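Local coordinates for conserved hypothetical protein (PDB 1I0S) that reduces ferric iron bound in siderophores and other chelators with NAD(P)H as electron donor, binds FMN or FAD, and works as a homodimer, at residues 25-30 against 48-53; 30-35 against 42-47. One frame throughout, in Å; residues are numbered along the deposited sequence.

How the contacts relate
From the N terminus, strand 23-37 first supplies residues 25-30 to contact 1 and then, sharing Asn30, residues 30-35 to contact 2. The chain turns back into strand 40-47, and contact 2 closes the hairpin by pairing 42-47 with 30-35. It then runs on through 48-50 into helix 51-59, whose start returns to residues 25-30; contact 1 thus closes a wider loop that encloses contact 2. The centres of the two contacts lie about 11 Å apart. One zips two neighbouring strands of the barrel, the other lays a helix start against the earlier part of the same strand. Both hold FMN-binding residues.

Contact 1: 25-30 against 48-53; sequences CGQIAN and KENDTH
Cys25 and Thr52 bring the two backbones closest, 5.6 Å between their CA atoms, where strand 23-37 of the flavin reductase barrel passes the first turn of helix 51-59. The hydroxyl of Thr52 lies against the strand: OG1 is 3.3 Å from Gly26 C and, on the next residue, equally close to Gln27 CB. It gets there because OG1 is set anti to the carbonyl carbon of Thr52 (chi1 -63°). The peptide N and O of Gly26 are near this oxygen too, but at angles too poor for hydrogen bonds. Gly26 has no side chain, and both its neighbours, Cys25 and Gln27, direct their CB atoms toward the helix start. Cys25 SG sits at the start of the helix, against Thr52 and 3.7 Å from Asp51 CB.

Gln27 and Asn50, both FMN-binding residues, cross at about a right angle, their amide planes only 25° apart; Asn50 ND2 comes no closer than 3.8 Å to Gln27 OE1. Asn50 holds the N-cap position, yet its side chain makes no capping bond. A water links the two segments: it accepts from the Thr52 backbone N, in the first turn of the helix, and donates to Gln27 OE1. Nearby, Lys83 by Asp51 and Lys89 by Gly26 also belong to the FMN site. The far end of the Gln27 amide is fixed within its own strand. The chain bends at chi2, and NE2 donates to a lone pair of Ile28 O at 3.0 Å, the acceptor lying in the Gln27 amide plane.

Contact 2: 30-35 against 42-47; sequences NTVFQL and IAVCLN
Phe33 and Ala43 form a hydrogen-bonded antiparallel pair in the beta hairpin of strands 23-37 and 40-47, part of the flavin reductase barrel. Ala43 N donates to Phe33 O at 2.8 Å, almost dead straight at 179°, and Phe33 N returns the bond to Ala43 O. Two residues further along, Cys45 N donates to Thr31 O at 3.1 Å, a single bond joining two FMN-binding residues. Val32 with Val44, and Gln34 with Ile42, are the non-hydrogen-bonded pairs; on that face Val32 CG2 and Val44 CG1 lie side by side, and Val64 of strand 61-67 packs on both valines.

On the face of Ala43, Leu35 closes over the methyl. Its CB meets nothing in strand 42-47, but CG, turned to the backbone-N side and opposite the carbonyl carbon (chi1 -57°), comes to 3.7 Å from Ala43 CB. At the tip the two methyls part: CD1 presses on Ala43 CB at 3.4 Å, tighter than usual for two carbons, and also touches the Ala43 backbone N, while CD2 sits 3.8 Å from Ala43 CB. Replacing Leu35 with an alanine would probably open a gap beside the Ala43 methyl and backbone N. Ala43 CB also lies over a face of the Phe33 ring in a CH-pi contact, in one of the two conformers of the Phe33 side chain; Phe33 also stacks on Phe33 of the second subunit.

Near the FMN-site end, a water accepts from Thr31 N and donates weakly to Cys45 O. Across the same pair of residues, Thr31 CG2 rests 3.6 Å from Cys45 CB.

Contact 1: 25-30 against 48-53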
ATOM      1  N   CYS B  25     -20.735  -0.825   9.936  1.00 16.55           N
ATOM      2  CA  CYS B  25     -19.735   0.167  10.300  1.00 16.96           C
ATOM      3  C   CYS B  25     -18.946   0.443   9.021  1.00 15.98           C
ATOM      4  O   CYS B  25     -18.941  -0.374   8.097  1.00 14.92           O
ATOM      5  CB  CYS B  25     -18.811  -0.386  11.388  1.00 16.85           C
ATOM      6  SG  CYS B  25     -18.237   0.851  12.594  1.00 24.09           S
ATOM      7  N   GLY B  26     -18.294   1.597   8.967  1.00 15.41           N
ATOM      8  CA  GLY B  26     -17.507   1.949   7.792  1.00 14.31           C
ATOM      9  C   GLY B  26     -16.534   3.030   8.179  1.00 14.11           C
ATOM     10  O   GLY B  26     -16.835   3.840   9.047  1.00 13.74           O
ATOM     11  N   GLN B  27     -15.367   3.045   7.540  1.00 14.02           N
ATOM     12  CA  GLN B  27     -14.347   4.029   7.854  1.00 15.69           C
ATOM     13  C   GLN B  27     -13.465   4.283   6.650  1.00 14.89           C
ATOM     14  O   GLN B  27     -13.119   3.347   5.940  1.00 14.74           O
ATOM     15  CB  GLN B  27     -13.466   3.496   8.982  1.00 18.13           C
ATOM     16  CG  GLN B  27     -12.193   4.262   9.221  1.00 23.28           C
ATOM     17  CD  GLN B  27     -12.454   5.577   9.897  1.00 25.47           C
ATOM     18  OE1 GLN B  27     -13.112   5.617  10.939  1.00 25.81           O
ATOM     19  NE2 GLN B  27     -11.947   6.668   9.314  1.00 26.43           N
ATOM     20  N   ILE B  28     -13.115   5.546   6.418  1.00 14.63           N
ATOM     21  CA  ILE B  28     -12.206   5.883   5.318  1.00 14.43           C
ATOM     22  C   ILE B  28     -10.823   5.395   5.754  1.00 13.35           C
ATOM     23  O   ILE B  28     -10.450   5.525   6.918  1.00 13.78           O
ATOM     24  CB  ILE B  28     -12.084   7.418   5.091  1.00 15.21           C
ATOM     25  CG1 ILE B  28     -13.413   8.001   4.622  1.00 16.46           C
ATOM     26  CG2 ILE B  28     -11.004   7.697   4.042  1.00 15.40           C
ATOM     27  CD1 ILE B  28     -13.917   7.358   3.338  1.00 18.24           C
ATOM     28  N   ALA B  29     -10.061   4.831   4.820  1.00 12.72           N
ATOM     29  CA  ALA B  29      -8.716   4.359   5.140  1.00 12.76           C
ATOM     30  C   ALA B  29      -7.873   4.460   3.892  1.00 11.94           C
ATOM     31  O   ALA B  29      -8.395   4.370   2.782  1.00 12.00           O
ATOM     32  CB  ALA B  29      -8.749   2.906   5.618  1.00 13.72           C
ATOM     33  N   ASN B  30      -6.574   4.674   4.061  1.00 11.06           N
ATOM     34  CA  ASN B  30      -5.708   4.712   2.891  1.00 11.65           C
ATOM     35  C   ASN B  30      -4.785   3.493   2.867  1.00 12.30           C
ATOM     36  O   ASN B  30      -4.185   3.173   1.832  1.00 11.42           O
ATOM     37  CB  ASN B  30      -4.897   6.028   2.828  1.00 12.08           C
ATOM     38  CG  ASN B  30      -3.844   6.142   3.909  1.00 14.16           C
ATOM     39  OD1 ASN B  30      -3.855   5.414   4.893  1.00 15.11           O
ATOM     40  ND2 ASN B  30      -2.920   7.090   3.730  1.00 16.57           N
ATOM     41  N   LYS B  48      -6.615   1.134  16.468  1.00 19.68           N
ATOM     42  CA  LYS B  48      -7.347   0.419  17.519  1.00 21.21           C
ATOM     43  C   LYS B  48      -8.482   1.214  18.149  1.00 22.96           C
ATOM     44  O   LYS B  48      -9.407   0.631  18.728  1.00 24.39           O
ATOM     45  CB  LYS B  48      -6.383  -0.050  18.611  1.00 20.46           C
ATOM     46  CG  LYS B  48      -5.542  -1.250  18.211  1.00 19.64           C
ATOM     47  CD  LYS B  48      -4.564  -1.647  19.307  1.00 19.84           C
ATOM     48  CE  LYS B  48      -3.692  -2.810  18.853  1.00 19.76           C
ATOM     49  NZ  LYS B  48      -2.799  -3.302  19.938  1.00 18.80           N
ATOM     50  N   GLU B  49      -8.425   2.534  18.019  1.00 25.22           N
ATOM     51  CA  GLU B  49      -9.452   3.392  18.597  1.00 28.37           C
ATOM     52  C   GLU B  49     -10.672   3.652  17.718  1.00 28.39           C
ATOM     53  O   GLU B  49     -11.579   4.396  18.113  1.00 29.13           O
ATOM     54  CB  GLU B  49      -8.831   4.722  19.013  1.00 30.42           C
ATOM     55  CG  GLU B  49      -7.934   4.587  20.226  1.00 35.92           C
ATOM     56  CD  GLU B  49      -7.131   5.834  20.499  1.00 38.68           C
ATOM     57  OE1 GLU B  49      -6.441   5.867  21.540  1.00 41.21           O
ATOM     58  OE2 GLU B  49      -7.179   6.773  19.673  1.00 40.36           O
ATOM     59  N   ASN B  50     -10.706   3.029  16.544  1.00 27.33           N
ATOM     60  CA  ASN B  50     -11.814   3.200  15.607  1.00 25.49           C
ATOM     61  C   ASN B  50     -12.881   2.143  15.815  1.00 22.88           C
ATOM     62  O   ASN B  50     -12.579   0.996  16.116  1.00 20.96           O
ATOM     63  CB  ASN B  50     -11.340   3.071  14.153  1.00 28.81           C
ATOM     64  CG  ASN B  50     -10.449   4.205  13.719  1.00 31.98           C
ATOM     65  OD1 ASN B  50     -10.200   5.146  14.475  1.00 35.02           O
ATOM     66  ND2 ASN B  50      -9.958   4.124  12.485  1.00 33.05           N
ATOM     67  N   ASP B  51     -14.136   2.529  15.636  1.00 20.95           N
ATOM     68  CA  ASP B  51     -15.210   1.565  15.773  1.00 19.60           C
ATOM     69  C   ASP B  51     -15.090   0.480  14.691  1.00 18.01           C
ATOM     70  O   ASP B  51     -15.422  -0.677  14.937  1.00 16.84           O
ATOM     71  CB  ASP B  51     -16.580   2.246  15.648  1.00 19.31           C
ATOM     72  CG  ASP B  51     -16.944   3.095  16.865  1.00 22.66           C
ATOM     73  OD1 ASP B  51     -16.370   2.887  17.957  1.00 21.37           O
ATOM     74  OD2 ASP B  51     -17.833   3.968  16.718  1.00 22.17           O
ATOM     75  N   THR B  52     -14.620   0.836  13.493  1.00 17.22           N
ATOM     76  CA  THR B  52     -14.523  -0.180  12.441  1.00 15.83           C
ATOM     77  C   THR B  52     -13.466  -1.211  12.812  1.00 15.68           C
ATOM     78  O   THR B  52     -13.624  -2.403  12.529  1.00 15.08           O
ATOM     79  CB  THR B  52     -14.237   0.455  11.057  1.00 17.10           C
ATOM     80  OG1 THR B  52     -15.337   1.303  10.685  1.00 18.66           O
ATOM     81  CG2 THR B  52     -14.093  -0.626   9.980  1.00 17.30           C
ATOM     82  N   HIS B  53     -12.392  -0.758  13.450  1.00 15.65           N
ATOM     83  CA  HIS B  53     -11.352  -1.675  13.913  1.00 14.35           C
ATOM     84  C   HIS B  53     -11.981  -2.746  14.812  1.00 15.01           C
ATOM     85  O   HIS B  53     -11.753  -3.951  14.652  1.00 14.66           O
ATOM     86  CB  HIS B  53     -10.276  -0.923  14.729  1.00 13.55           C
ATOM     87  CG  HIS B  53      -9.399  -1.833  15.535  1.00 13.83           C
ATOM     88  ND1 HIS B  53      -8.155  -2.250  15.105  1.00 16.43           N
ATOM     89  CD2 HIS B  53      -9.638  -2.499  16.689  1.00 13.07           C
ATOM     90  CE1 HIS B  53      -7.675  -3.142  15.955  1.00 12.49           C
ATOM     91  NE2 HIS B  53      -8.557  -3.311  16.924  1.00 17.19           N
TER
HETATM   92  O   HOH W   1     -14.751   3.559  12.521  1.00 33.39           O

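Contact 2: 30-35 against 42-47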
ATOM      1  N   ASN B  30      -6.574   4.674   4.061  1.00 11.06           N
ATOM      2  CA  ASN B  30      -5.708   4.712   2.891  1.00 11.65           C
ATOM      3  C   ASN B  30      -4.785   3.493   2.867  1.00 12.30           C
ATOM      4  O   ASN B  30      -4.185   3.173   1.832  1.00 11.42           O
ATOM      5  CB  ASN B  30      -4.897   6.028   2.828  1.00 12.08           C
ATOM      6  CG  ASN B  30      -3.844   6.142   3.909  1.00 14.16           C
ATOM      7  OD1 ASN B  30      -3.855   5.414   4.893  1.00 15.11           O
ATOM      8  ND2 ASN B  30      -2.920   7.090   3.730  1.00 16.57           N
ATOM      9  N   THR B  31      -4.709   2.768   3.980  1.00 11.85           N
ATOM     10  CA  THR B  31      -3.795   1.639   4.057  1.00 11.90           C
ATOM     11  C   THR B  31      -4.459   0.285   3.812  1.00 12.12           C
ATOM     12  O   THR B  31      -4.818  -0.454   4.749  1.00 12.47           O
ATOM     13  CB  THR B  31      -3.066   1.648   5.402  1.00 13.38           C
ATOM     14  OG1 THR B  31      -2.428   2.926   5.579  1.00 14.01           O
ATOM     15  CG2 THR B  31      -2.006   0.564   5.448  1.00 15.00           C
ATOM     16  N   VAL B  32      -4.616  -0.009   2.527  1.00 11.03           N
ATOM     17  CA  VAL B  32      -5.204  -1.253   2.044  1.00 10.06           C
ATOM     18  C   VAL B  32      -4.293  -1.724   0.914  1.00 10.37           C
ATOM     19  O   VAL B  32      -4.001  -0.959  -0.014  1.00 11.12           O
ATOM     20  CB  VAL B  32      -6.615  -1.013   1.473  1.00 11.93           C
ATOM     21  CG1 VAL B  32      -7.134  -2.277   0.833  1.00 11.85           C
ATOM     22  CG2 VAL B  32      -7.555  -0.553   2.591  1.00 11.82           C
ATOM     23  N   PHE B  33      -3.836  -2.971   0.994  1.00 10.27           N
ATOM     24  CA  PHE B  33      -2.932  -3.486  -0.028  1.00 11.65           C
ATOM     25  C   PHE B  33      -3.001  -4.991  -0.170  1.00 10.63           C
ATOM     26  O   PHE B  33      -3.297  -5.703   0.788  1.00 11.14           O
ATOM     27  CB  PHE B  33      -1.491  -3.033   0.266  0.60 13.53           C
ATOM     28  CG  PHE B  33      -0.969  -3.417   1.632  0.60 17.35           C
ATOM     29  CD1 PHE B  33      -0.264  -4.605   1.818  0.60 19.32           C
ATOM     30  CD2 PHE B  33      -1.094  -2.541   2.709  0.60 18.48           C
ATOM     31  CE1 PHE B  33       0.317  -4.911   3.052  0.60 20.94           C
ATOM     32  CE2 PHE B  33      -0.517  -2.838   3.952  0.60 20.32           C
ATOM     33  CZ  PHE B  33       0.191  -4.023   4.121  0.60 20.84           C
ATOM     34  N   GLN B  34      -2.720  -5.486  -1.376  1.00 10.11           N
ATOM     35  CA  GLN B  34      -2.718  -6.922  -1.598  1.00  9.74           C
ATOM     36  C   GLN B  34      -1.370  -7.482  -1.131  1.00  9.79           C
ATOM     37  O   GLN B  34      -0.317  -6.957  -1.483  1.00 11.49           O
ATOM     38  CB  GLN B  34      -2.960  -7.228  -3.083  1.00  9.37           C
ATOM     39  CG  GLN B  34      -2.969  -8.732  -3.402  1.00 10.51           C
ATOM     40  CD  GLN B  34      -3.314  -9.046  -4.851  1.00  8.94           C
ATOM     41  OE1 GLN B  34      -3.555  -8.149  -5.663  1.00 11.22           O
ATOM     42  NE2 GLN B  34      -3.338 -10.343  -5.180  1.00  9.93           N
ATOM     43  N   LEU B  35      -1.417  -8.530  -0.312  1.00 10.80           N
ATOM     44  CA  LEU B  35      -0.213  -9.161   0.242  1.00 11.16           C
ATOM     45  C   LEU B  35       0.270 -10.320  -0.607  1.00 10.55           C
ATOM     46  O   LEU B  35       1.465 -10.437  -0.884  1.00 11.28           O
ATOM     47  CB  LEU B  35      -0.505  -9.708   1.648  1.00 14.67           C
ATOM     48  CG  LEU B  35      -1.011  -8.732   2.714  1.00 16.49           C
ATOM     49  CD1 LEU B  35      -2.163  -9.334   3.516  1.00 19.89           C
ATOM     50  CD2 LEU B  35       0.107  -8.420   3.652  1.00 16.53           C
ATOM     51  N   ILE B  42      -5.691  -9.686   1.256  1.00 13.10           N
ATOM     52  CA  ILE B  42      -5.685  -8.226   1.298  1.00 12.67           C
ATOM     53  C   ILE B  42      -5.484  -7.797   2.738  1.00 12.35           C
ATOM     54  O   ILE B  42      -6.091  -8.360   3.650  1.00 13.27           O
ATOM     55  CB  ILE B  42      -7.051  -7.660   0.835  1.00 13.47           C
ATOM     56  CG1 ILE B  42      -7.383  -8.177  -0.564  1.00 14.99           C
ATOM     57  CG2 ILE B  42      -7.041  -6.149   0.899  1.00 13.77           C
ATOM     58  CD1 ILE B  42      -6.432  -7.704  -1.638  1.00 13.11           C
ATOM     59  N   ALA B  43      -4.633  -6.800   2.944  1.00 11.37           N
ATOM     60  CA  ALA B  43      -4.384  -6.297   4.280  1.00 11.76           C
ATOM     61  C   ALA B  43      -5.035  -4.935   4.463  1.00 11.62           C
ATOM     62  O   ALA B  43      -5.058  -4.121   3.536  1.00 11.54           O
ATOM     63  CB  ALA B  43      -2.891  -6.166   4.513  1.00 11.31           C
ATOM     64  N   VAL B  44      -5.597  -4.699   5.648  1.00 10.92           N
ATOM     65  CA  VAL B  44      -6.141  -3.381   5.971  1.00 11.84           C
ATOM     66  C   VAL B  44      -5.581  -3.042   7.346  1.00 11.02           C
ATOM     67  O   VAL B  44      -5.600  -3.884   8.237  1.00 12.68           O
ATOM     68  CB  VAL B  44      -7.706  -3.328   5.995  1.00 12.19           C
ATOM     69  CG1 VAL B  44      -8.238  -3.717   4.631  1.00 15.34           C
ATOM     70  CG2 VAL B  44      -8.291  -4.232   7.078  1.00 14.59           C
ATOM     71  N   CYS B  45      -5.031  -1.838   7.494  1.00 11.82           N
ATOM     72  CA  CYS B  45      -4.465  -1.399   8.762  1.00 12.20           C
ATOM     73  C   CYS B  45      -5.393  -0.350   9.371  1.00 12.09           C
ATOM     74  O   CYS B  45      -5.595   0.727   8.793  1.00 12.77           O
ATOM     75  CB  CYS B  45      -3.063  -0.813   8.551  1.00 12.26           C
ATOM     76  SG  CYS B  45      -2.129  -0.677  10.112  1.00 15.39           S
ATOM     77  N   LEU B  46      -5.930  -0.674  10.542  1.00 11.08           N
ATOM     78  CA  LEU B  46      -6.876   0.196  11.252  1.00 13.32           C
ATOM     79  C   LEU B  46      -6.433   0.539  12.666  1.00 12.94           C
ATOM     80  O   LEU B  46      -5.907  -0.308  13.396  1.00 13.75           O
ATOM     81  CB  LEU B  46      -8.237  -0.484  11.330  1.00 13.76           C
ATOM     82  CG  LEU B  46      -8.890  -0.834  10.004  1.00 15.21           C
ATOM     83  CD1 LEU B  46     -10.138  -1.680  10.271  1.00 15.34           C
ATOM     84  CD2 LEU B  46      -9.233   0.458   9.266  1.00 16.49           C
ATOM     85  N   ASN B  47      -6.671   1.794  13.038  1.00 15.37           N
ATOM     86  CA  ASN B  47      -6.323   2.313  14.354  1.00 17.20           C
ATOM     87  C   ASN B  47      -7.218   1.619  15.383  1.00 18.92           C
ATOM     88  O   ASN B  47      -8.434   1.524  15.187  1.00 18.32           O
ATOM     89  CB  ASN B  47      -6.558   3.832  14.360  1.00 19.83           C
ATOM     90  CG  ASN B  47      -6.055   4.504  15.627  1.00 20.54           C
ATOM     91  OD1 ASN B  47      -6.428   4.131  16.742  1.00 22.85           O
ATOM     92  ND2 ASN B  47      -5.211   5.506  15.458  1.00 23.23           N
TER
HETATM   93  O   HOH W   2      -5.591   3.382   6.708  1.00 22.86           O